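Local coordinates for protein angiotensin-converting enzyme (Anopheles gambiae, PDB 6S1Y) that probably cleaves peptides as a zinc-dependent metallopeptidase of the angiotensin-converting enzyme family, and here binds a gamma-glutamyl dipeptide in the pocket that includes its zinc-binding residues, at residues Gln205-Val210 with Glu493-Phe498; Val430-Ala435 with Ser500-Phe505. One frame throughout, in Å; residues are numbered along the deposited sequence.

How the contacts relate
Both contacts use helix 495-514. Contact 1 takes its N-terminal end and sets it on helix 203-233. Contact 2 takes the next turns and sets them against the start of helix 431-447. The centres of the contacts are about 8 Å apart, and along the chain their segments alternate. They also touch directly: Y497 CB lies 3.6 Å from F431 CZ, and F498 CD2 lies 3.4 Å from L432 O. Y494, Y497 and F431, from the two contacts, all belong to the ligand pocket. The zinc ion, bound by H357, H361 and E385, is about 9 Å from the Y501 side chain and about 13 Å from that of F498.

Contact 1: Gln205-Val210 with Glu493-Phe498; sequences QQVDDV and EYLRYF. With KSN ((2~{S})-2-[[(4~{S})-4-azanyl-5-oxidanyl-5-oxidanylidene-pentanoyl]amino]pentanedioic acid), chain H.
V207 and F498 meet where two helices of this mainly helical peptidase pack, helix 203-233 against the first turn of helix 495-514. The tight part is small, buried and apolar. V207 CG1 sits over one face of the F498 ring, 4.0 Å from its centroid, in a CH-pi contact displaced toward the rim. With CG anti to the backbone N (chi1 -177°), F498 extends its ring to the valines. V210 CG1 adds a contact to F498 CZ at 3.8 Å. L495 packs more loosely: L495 CD1 meets V207 CG2 tip to tip at 4.2 Å. The outward side of helix 203-233 is exposed at Q205 and D209, which join in a hydrogen bond from Q205 NE2 to D209 OD1.

E493 caps the start of helix 495-514. Its OE1 accepts from R496 N and R496 NE, which come from opposite faces of the carboxylate plane, and the second bond is part of a salt bridge. Beyond this turn lies the ligand. Y494 OH donates to KSN O19 at 2.6 Å, and Y497 OH to KSN O15 at 2.7 Å. Each acceptor lies at the edge of its tyrosine ring, near the ring plane.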
loop_
_atom_site.group_PDB
_atom_site.type_symbol
_atom_site.label_atom_id
_atom_site.label_comp_id
_atom_site.label_asym_id
_atom_site.label_seq_id
_atom_site.Cartn_x
_atom_site.Cartn_y
_atom_site.Cartn_z
ATOM N N GLN A 205 -19.708 -1.605 4.231
ATOM C CA GLN A 205 -20.610 -1.795 3.104
ATOM C C GLN A 205 -20.142 -1.001 1.892
ATOM O O GLN A 205 -20.241 -1.470 0.755
ATOM C CB GLN A 205 -22.031 -1.387 3.494
ATOM C CG GLN A 205 -23.066 -1.714 2.431
ATOM C CD GLN A 205 -23.178 -3.211 2.184
ATOM O OE1 GLN A 205 -23.519 -3.982 3.097
ATOM N NE2 GLN A 205 -22.885 -3.628 0.946
ATOM N N GLN A 206 -19.632 0.204 2.109
ATOM C CA GLN A 206 -19.160 1.007 0.991
ATOM C C GLN A 206 -18.071 0.288 0.220
ATOM O O GLN A 206 -17.985 0.398 -1.011
ATOM C CB GLN A 206 -18.654 2.350 1.494
ATOM C CG GLN A 206 -19.739 3.176 2.184
ATOM C CD GLN A 206 -19.244 4.556 2.549
ATOM O OE1 GLN A 206 -18.481 5.180 1.791
ATOM N NE2 GLN A 206 -19.647 5.031 3.723
ATOM N N VAL A 207 -17.228 -0.469 0.931
ATOM C CA VAL A 207 -16.121 -1.172 0.287
ATOM C C VAL A 207 -16.638 -2.346 -0.535
ATOM O O VAL A 207 -16.193 -2.571 -1.669
ATOM C CB VAL A 207 -15.109 -1.619 1.357
ATOM C CG1 VAL A 207 -14.176 -2.645 0.770
ATOM C CG2 VAL A 207 -14.333 -0.408 1.879
ATOM N N ASP A 208 -17.579 -3.113 0.027
ATOM C CA ASP A 208 -18.279 -4.134 -0.751
ATOM C C ASP A 208 -18.934 -3.523 -1.990
ATOM O O ASP A 208 -18.900 -4.108 -3.076
ATOM C CB ASP A 208 -19.341 -4.826 0.109
ATOM C CG ASP A 208 -18.759 -5.612 1.279
ATOM O OD1 ASP A 208 -17.520 -5.825 1.366
ATOM O OD2 ASP A 208 -19.564 -6.037 2.140
ATOM N N ASP A 209 -19.537 -2.347 -1.860
ATOM C CA ASP A 209 -20.185 -1.755 -3.027
ATOM C C ASP A 209 -19.173 -1.379 -4.101
ATOM O O ASP A 209 -19.460 -1.503 -5.296
ATOM C CB ASP A 209 -20.992 -0.524 -2.633
ATOM C CG ASP A 209 -22.175 -0.858 -1.764
ATOM O OD1 ASP A 209 -22.519 -2.061 -1.625
ATOM O OD2 ASP A 209 -22.756 0.101 -1.216
ATOM N N VAL A 210 -17.984 -0.901 -3.714
ATOM C CA VAL A 210 -16.991 -0.568 -4.730
ATOM C C VAL A 210 -16.501 -1.835 -5.427
ATOM O O VAL A 210 -16.327 -1.860 -6.653
ATOM C CB VAL A 210 -15.829 0.234 -4.117
ATOM C CG1 VAL A 210 -14.712 0.370 -5.114
ATOM C CG2 VAL A 210 -16.337 1.611 -3.652
ATOM N N GLU A 493 -2.340 -2.752 8.709
ATOM C CA GLU A 493 -3.655 -2.717 8.075
ATOM C C GLU A 493 -3.509 -2.506 6.570
ATOM O O GLU A 493 -2.638 -1.756 6.124
ATOM C CB GLU A 493 -4.470 -1.586 8.719
ATOM C CG GLU A 493 -5.922 -1.567 8.364
ATOM C CD GLU A 493 -6.235 -0.554 7.287
ATOM O OE1 GLU A 493 -5.320 -0.163 6.540
ATOM O OE2 GLU A 493 -7.413 -0.163 7.194
ATOM N N TYR A 494 -4.344 -3.198 5.776
ATOM C CA TYR A 494 -4.205 -3.127 4.321
ATOM C C TYR A 494 -5.357 -2.432 3.620
ATOM O O TYR A 494 -5.209 -2.047 2.455
ATOM C CB TYR A 494 -4.039 -4.528 3.708
ATOM C CG TYR A 494 -3.174 -4.557 2.450
ATOM C CD1 TYR A 494 -1.793 -4.500 2.533
ATOM C CD2 TYR A 494 -3.746 -4.654 1.181
ATOM C CE1 TYR A 494 -1.006 -4.534 1.402
ATOM C CE2 TYR A 494 -2.974 -4.696 0.053
ATOM C CZ TYR A 494 -1.604 -4.623 0.166
ATOM O OH TYR A 494 -0.857 -4.659 -0.970
ATOM N N LEU A 495 -6.491 -2.238 4.291
ATOM C CA LEU A 495 -7.597 -1.528 3.653
ATOM C C LEU A 495 -7.201 -0.109 3.248
ATOM O O LEU A 495 -7.777 0.443 2.306
ATOM C CB LEU A 495 -8.816 -1.495 4.577
ATOM C CG LEU A 495 -10.073 -1.000 3.847
ATOM C CD1 LEU A 495 -10.706 -2.138 3.072
ATOM C CD2 LEU A 495 -11.069 -0.384 4.813
ATOM N N ARG A 496 -6.223 0.488 3.933
ATOM C CA ARG A 496 -5.692 1.785 3.499
ATOM C C ARG A 496 -5.411 1.811 1.996
ATOM O O ARG A 496 -5.633 2.836 1.333
ATOM C CB ARG A 496 -4.406 2.116 4.266
ATOM C CG ARG A 496 -3.325 1.043 4.181
ATOM C CD ARG A 496 -2.166 1.318 5.147
ATOM N NE ARG A 496 -2.569 1.258 6.549
ATOM C CZ ARG A 496 -1.759 1.558 7.567
ATOM N NH1 ARG A 496 -0.518 1.916 7.323
ATOM N NH2 ARG A 496 -2.194 1.503 8.828
ATOM N N TYR A 497 -4.896 0.700 1.437
ATOM C CA TYR A 497 -4.515 0.711 0.025
ATOM C C TYR A 497 -5.739 0.566 -0.877
ATOM O O TYR A 497 -5.808 1.184 -1.939
ATOM C CB TYR A 497 -3.480 -0.381 -0.251
ATOM C CG TYR A 497 -2.235 -0.283 0.622
ATOM C CD1 TYR A 497 -1.201 0.621 0.322
ATOM C CD2 TYR A 497 -2.087 -1.086 1.741
ATOM C CE1 TYR A 497 -0.074 0.709 1.119
ATOM C CE2 TYR A 497 -0.968 -0.989 2.551
ATOM C CZ TYR A 497 0.031 -0.091 2.236
ATOM O OH TYR A 497 1.154 -0.019 3.029
ATOM N N PHE A 498 -6.742 -0.190 -0.446
ATOM C CA PHE A 498 -8.001 -0.229 -1.177
ATOM C C PHE A 498 -8.625 1.163 -1.256
ATOM O O PHE A 498 -9.017 1.634 -2.334
ATOM C CB PHE A 498 -8.967 -1.217 -0.495
ATOM C CG PHE A 498 -10.275 -1.378 -1.219
ATOM C CD1 PHE A 498 -11.302 -0.461 -1.046
ATOM C CD2 PHE A 498 -10.477 -2.441 -2.085
ATOM C CE1 PHE A 498 -12.512 -0.611 -1.723
ATOM C CE2 PHE A 498 -11.674 -2.596 -2.761
ATOM C CZ PHE A 498 -12.694 -1.667 -2.580
HETATM C C10 KSN H . 4.863 0.487 6.660
HETATM C C13 KSN H . 3.886 1.928 2.350
HETATM C C17 KSN H . 2.544 -3.198 -1.485
HETATM C C02 KSN H . 2.281 -1.725 -1.817
HETATM C C03 KSN H . 2.675 -0.714 -0.730
HETATM C C04 KSN H . 3.692 -1.170 0.303
HETATM C C05 KSN H . 4.999 -0.338 0.361
HETATM C C07 KSN H . 4.543 0.579 2.733
HETATM C C08 KSN H . 5.243 0.603 4.085
HETATM C C09 KSN H . 4.266 0.762 5.266
HETATM N N01 KSN H . 0.860 -1.517 -2.117
HETATM N N06 KSN H . 5.399 0.431 1.548
HETATM O O11 KSN H . 5.940 -0.179 6.760
HETATM O O12 KSN H . 4.285 0.905 7.722
HETATM O O14 KSN H . 4.601 2.799 1.782
HETATM O O15 KSN H . 2.677 2.158 2.546
HETATM O O16 KSN H . 5.751 -0.374 -0.567
HETATM O O18 KSN H . 3.685 -3.664 -1.749
HETATM O O19 KSN H . 1.695 -3.977 -0.975
#

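Contact 2: Val430-Ala435 with Ser500-Phe505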
loop_
_atom_site.group_PDB
_atom_site.type_symbol
_atom_site.label_atom_id
_atom_site.label_comp_id
_atom_site.label_asym_id
_atom_site.label_seq_id
_atom_site.Cartn_x
_atom_site.Cartn_y
_atom_site.Cartn_z
ATOM N N VAL A 430 -6.220 -4.243 -11.154
ATOM C CA VAL A 430 -6.242 -5.577 -10.573
ATOM C C VAL A 430 -5.921 -5.579 -9.081
ATOM O O VAL A 430 -6.162 -6.584 -8.390
ATOM C CB VAL A 430 -5.258 -6.515 -11.301
ATOM C CG1 VAL A 430 -5.543 -6.540 -12.796
ATOM C CG2 VAL A 430 -3.848 -6.103 -11.043
ATOM N N PHE A 431 -5.363 -4.492 -8.563
ATOM C CA PHE A 431 -4.930 -4.452 -7.161
ATOM C C PHE A 431 -6.117 -4.329 -6.206
ATOM O O PHE A 431 -6.057 -4.816 -5.069
ATOM C CB PHE A 431 -3.922 -3.300 -7.008
ATOM C CG PHE A 431 -3.508 -3.028 -5.598
ATOM C CD1 PHE A 431 -2.512 -3.769 -4.999
ATOM C CD2 PHE A 431 -4.084 -1.999 -4.891
ATOM C CE1 PHE A 431 -2.136 -3.524 -3.706
ATOM C CE2 PHE A 431 -3.719 -1.755 -3.582
ATOM C CZ PHE A 431 -2.747 -2.523 -2.998
ATOM N N LEU A 432 -7.204 -3.724 -6.635
ATOM C CA LEU A 432 -8.327 -3.509 -5.720
ATOM C C LEU A 432 -8.916 -4.799 -5.181
ATOM O O LEU A 432 -9.031 -4.930 -3.949
ATOM C CB LEU A 432 -9.388 -2.647 -6.416
ATOM C CG LEU A 432 -8.888 -1.202 -6.523
ATOM C CD1 LEU A 432 -9.194 -0.609 -7.841
ATOM C CD2 LEU A 432 -9.504 -0.352 -5.430
ATOM N N PRO A 433 -9.273 -5.787 -6.002
ATOM C CA PRO A 433 -9.704 -7.067 -5.423
ATOM C C PRO A 433 -8.664 -7.682 -4.513
ATOM O O PRO A 433 -9.018 -8.274 -3.487
ATOM C CB PRO A 433 -9.978 -7.942 -6.658
ATOM C CG PRO A 433 -10.176 -6.925 -7.809
ATOM C CD PRO A 433 -9.289 -5.787 -7.473
ATOM N N PHE A 434 -7.385 -7.586 -4.858
ATOM C CA PHE A 434 -6.357 -8.102 -3.969
ATOM C C PHE A 434 -6.417 -7.414 -2.615
ATOM O O PHE A 434 -6.460 -8.075 -1.577
ATOM C CB PHE A 434 -4.976 -7.905 -4.586
ATOM C CG PHE A 434 -3.850 -8.277 -3.662
ATOM C CD1 PHE A 434 -3.412 -9.594 -3.578
ATOM C CD2 PHE A 434 -3.231 -7.321 -2.894
ATOM C CE1 PHE A 434 -2.371 -9.936 -2.749
ATOM C CE2 PHE A 434 -2.194 -7.656 -2.055
ATOM C CZ PHE A 434 -1.760 -8.965 -1.982
ATOM N N ALA A 435 -6.361 -6.076 -2.604
ATOM C CA ALA A 435 -6.330 -5.337 -1.341
ATOM C C ALA A 435 -7.563 -5.659 -0.508
ATOM O O ALA A 435 -7.463 -5.864 0.704
ATOM C CB ALA A 435 -6.233 -3.837 -1.616
ATOM N N SER A 500 -7.158 4.064 -0.838
ATOM C CA SER A 500 -6.288 4.870 -1.686
ATOM C C SER A 500 -6.570 4.664 -3.168
ATOM O O SER A 500 -6.604 5.618 -3.946
ATOM C CB SER A 500 -4.828 4.524 -1.411
ATOM O OG SER A 500 -4.018 5.130 -2.398
ATOM N N TYR A 501 -6.695 3.409 -3.596
ATOM C CA TYR A 501 -6.840 3.141 -5.024
ATOM C C TYR A 501 -8.181 3.632 -5.560
ATOM O O TYR A 501 -8.276 3.943 -6.751
ATOM C CB TYR A 501 -6.617 1.652 -5.304
ATOM C CG TYR A 501 -5.166 1.358 -5.626
ATOM C CD1 TYR A 501 -4.170 1.577 -4.683
ATOM C CD2 TYR A 501 -4.787 0.900 -6.881
ATOM C CE1 TYR A 501 -2.834 1.339 -4.968
ATOM C CE2 TYR A 501 -3.430 0.654 -7.178
ATOM C CZ TYR A 501 -2.472 0.893 -6.217
ATOM O OH TYR A 501 -1.154 0.660 -6.488
ATOM N N VAL A 502 -9.191 3.781 -4.708
ATOM C CA VAL A 502 -10.417 4.461 -5.114
ATOM C C VAL A 502 -10.239 5.986 -5.092
ATOM O O VAL A 502 -10.427 6.668 -6.106
ATOM C CB VAL A 502 -11.588 4.044 -4.211
ATOM C CG1 VAL A 502 -12.859 4.803 -4.638
ATOM C CG2 VAL A 502 -11.799 2.541 -4.232
ATOM N N ILE A 503 -9.907 6.549 -3.924
ATOM C CA ILE A 503 -9.975 8.008 -3.797
ATOM C C ILE A 503 -8.875 8.689 -4.585
ATOM O O ILE A 503 -9.029 9.849 -4.987
ATOM C CB ILE A 503 -9.911 8.487 -2.327
ATOM C CG1 ILE A 503 -8.533 8.241 -1.722
ATOM C CG2 ILE A 503 -10.982 7.810 -1.522
ATOM C CD1 ILE A 503 -8.466 8.593 -0.257
ATOM N N GLN A 504 -7.750 8.014 -4.819
ATOM C CA GLN A 504 -6.703 8.687 -5.573
ATOM C C GLN A 504 -7.207 9.131 -6.942
ATOM O O GLN A 504 -6.681 10.102 -7.512
ATOM C CB GLN A 504 -5.459 7.811 -5.716
ATOM C CG GLN A 504 -5.565 6.645 -6.694
ATOM C CD GLN A 504 -4.286 5.776 -6.684
ATOM O OE1 GLN A 504 -3.614 5.641 -7.689
ATOM N NE2 GLN A 504 -3.970 5.201 -5.533
ATOM N N PHE A 505 -8.212 8.452 -7.505
ATOM C CA PHE A 505 -8.725 8.910 -8.796
ATOM C C PHE A 505 -9.664 10.100 -8.620
ATOM O O PHE A 505 -9.782 10.937 -9.523
ATOM C CB PHE A 505 -9.406 7.748 -9.543
ATOM C CG PHE A 505 -8.433 6.674 -9.980
ATOM C CD1 PHE A 505 -8.114 5.611 -9.141
ATOM C CD2 PHE A 505 -7.811 6.748 -11.211
ATOM C CE1 PHE A 505 -7.192 4.640 -9.541
ATOM C CE2 PHE A 505 -6.886 5.784 -11.607
ATOM C CZ PHE A 505 -6.579 4.742 -10.770
#
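The F431 and Y501 rings meet obliquely, centroids 4.3 Å apart and planes at 39°. F431 CD2 stands above the middle of one Y501 face, and F431 CE2 comes to 3.5 Å from Y501 CE1. F431 has CG anti to its backbone N (chi1 173°), which carries the ring across to Y501. L432 packs beside this pair. Its CD2 branch reaches Y501 CB at 3.5 Å and V502 CG2 at 3.9 Å. The L432 side chain starts along the flank of its helix, and its end turns in to make these contacts. No hydrogen bond crosses between the segments. All four touching residues are buried.

The contact is a helix-helix packing inside the angiotensin-converting enzyme fold. It joins the first turn of helix 431-447 to the middle of helix 495-514. The two short segments run roughly antiparallel, at 139°, with their axes 10.8 Å apart at closest approach. CA atoms come nearest at L432 and Y501.

The next shell holds the Y501 ring from behind. Q504 NE2 lies over the face opposite F431, 3.7 Å above the ring plane and toward its rim. This nitrogen is hydrogen-bonded to D389 OD2 on helix 381-395, and it makes weak hydrogen bonds to S500 O and S500 OG. Y501 OH makes a weak hydrogen bond with K428 NZ. Further out, L432 touches I572 of helix 570-575, and V502 touches V210 of helix 203-233. On the pocket side, the F431 side chain is about 4 Å from the bound KSN, nearest atoms.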